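Regulatory protein ASNC (Escherichia coli, PDB 2CG4) activates transcription of asnA, regulates transcription of its own gene and represses gidA expression after transcription. Local coordinates at residues Ile6-Leu9 with Asp10-Ile13. The protein carries 1 engineered substitution. Numbering follows the deposited sequence.
Sequences IDNL and DRGI
Arg11 reaches back to Ile6 at the N-terminal start of helix 8-19, the first helix of the AsnC-type helix-turn-helix domain. Arg11 CB lies 4.0 Å from Asp7 O. Arg11 CG touches Ile6 CG2 at 3.7 Å, and Arg11 CD packs against Asn8 OD1. The chain is extended from CG to NE, which carries the guanidinium back past the first turn. There the Ile6 CG2 methyl sits over the centre of one guanidinium face, close to NE and CZ. Arg11 NH1 faces two backbone carbonyls on the same side. Ile6 O is 3.0 Å from Arg11 NH1 and 3.5 Å from Arg11 NH2. Asp7 O is also 3.0 Å from Arg11 NH1 but badly angled.

Asp7 holds the N-cap position, but its side chain does not cap the helix. Instead Asp10 reaches back, and its OD2 accepts a weak bond from Asp7 N. Asp7 OD1 and Asp10 OD2, both acceptors, are 2.9 Å apart, the carboxylate planes 77° apart. Arg42 of helix 36-49 forms salt bridges with both, which probably offsets their repulsion and ties this helix start to the helix-turn-helix motif. Ile6 also packs on Leu64 of a second subunit. One turn on, Ile13 N donates to Leu9 O at 3.0 Å, and Ile13 CD1 rests 4.1 Å from Leu9 CG.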
loop_
_atom_site.group_PDB
_atom_site.type_symbol
_atom_site.label_atom_id
_atom_site.label_comp_id
_atom_site.label_asym_id
_atom_site.label_seq_id
_atom_site.Cartn_x
_atom_site.Cartn_y
_atom_site.Cartn_z
ATOM N N ILE A 6 40.636 16.861 4.226
ATOM C CA ILE A 6 40.479 17.237 5.628
ATOM C C ILE A 6 41.424 16.463 6.552
ATOM O O ILE A 6 41.332 15.242 6.675
ATOM C CB ILE A 6 39.002 17.072 6.079
ATOM C CG1 ILE A 6 38.205 18.333 5.737
ATOM C CG2 ILE A 6 38.901 16.743 7.563
ATOM C CD1 ILE A 6 37.200 18.724 6.787
ATOM N N ASP A 7 42.340 17.188 7.190
ATOM C CA ASP A 7 43.260 16.607 8.167
ATOM C C ASP A 7 42.487 16.116 9.384
ATOM O O ASP A 7 41.283 16.335 9.487
ATOM C CB ASP A 7 44.309 17.640 8.613
ATOM C CG ASP A 7 44.855 18.469 7.459
ATOM O OD1 ASP A 7 44.107 19.317 6.922
ATOM O OD2 ASP A 7 46.037 18.286 7.099
ATOM N N ASN A 8 43.176 15.462 10.313
ATOM C CA ASN A 8 42.634 15.291 11.656
ATOM C C ASN A 8 42.737 16.561 12.503
ATOM O O ASN A 8 42.131 16.656 13.573
ATOM C CB ASN A 8 43.284 14.101 12.369
ATOM C CG ASN A 8 42.740 12.765 11.880
ATOM O OD1 ASN A 8 41.582 12.415 12.139
ATOM N ND2 ASN A 8 43.572 12.017 11.160
ATOM N N LEU A 9 43.497 17.536 12.016
ATOM C CA LEU A 9 43.465 18.876 12.595
ATOM C C LEU A 9 42.136 19.552 12.286
ATOM O O LEU A 9 41.521 20.163 13.157
ATOM C CB LEU A 9 44.617 19.737 12.068
ATOM C CG LEU A 9 44.599 21.180 12.580
ATOM C CD1 LEU A 9 45.036 21.242 14.039
ATOM C CD2 LEU A 9 45.451 22.091 11.717
ATOM N N ASP A 10 41.712 19.441 11.032
ATOM C CA ASP A 10 40.433 19.966 10.585
ATOM C C ASP A 10 39.258 19.373 11.365
ATOM O O ASP A 10 38.359 20.095 11.788
ATOM C CB ASP A 10 40.267 19.705 9.091
ATOM C CG ASP A 10 41.045 20.690 8.238
ATOM O OD1 ASP A 10 41.331 21.802 8.731
ATOM O OD2 ASP A 10 41.362 20.360 7.075
ATOM N N ARG A 11 39.277 18.058 11.557
ATOM C CA ARG A 11 38.244 17.373 12.324
ATOM C C ARG A 11 38.238 17.816 13.782
ATOM O O ARG A 11 37.175 18.017 14.373
ATOM C CB ARG A 11 38.422 15.856 12.240
ATOM C CG ARG A 11 38.045 15.265 10.893
ATOM C CD ARG A 11 38.374 13.784 10.816
ATOM N NE ARG A 11 38.242 13.281 9.451
ATOM C CZ ARG A 11 39.253 13.155 8.594
ATOM N NH1 ARG A 11 40.488 13.486 8.957
ATOM N NH2 ARG A 11 39.032 12.693 7.368
ATOM N N GLY A 12 39.424 17.960 14.361
ATOM C CA GLY A 12 39.551 18.386 15.749
ATOM C C GLY A 12 38.968 19.768 15.967
ATOM O O GLY A 12 38.299 20.024 16.971
ATOM N N ILE A 13 39.223 20.658 15.019
ATOM C CA ILE A 13 38.673 22.008 15.057
ATOM C C ILE A 13 37.154 21.982 14.952
ATOM O O ILE A 13 36.466 22.678 15.701
ATOM C CB ILE A 13 39.257 22.884 13.938
ATOM C CG1 ILE A 13 40.712 23.243 14.257
ATOM C CG2 ILE A 13 38.422 24.143 13.751
ATOM C CD1 ILE A 13 41.485 23.771 13.070
#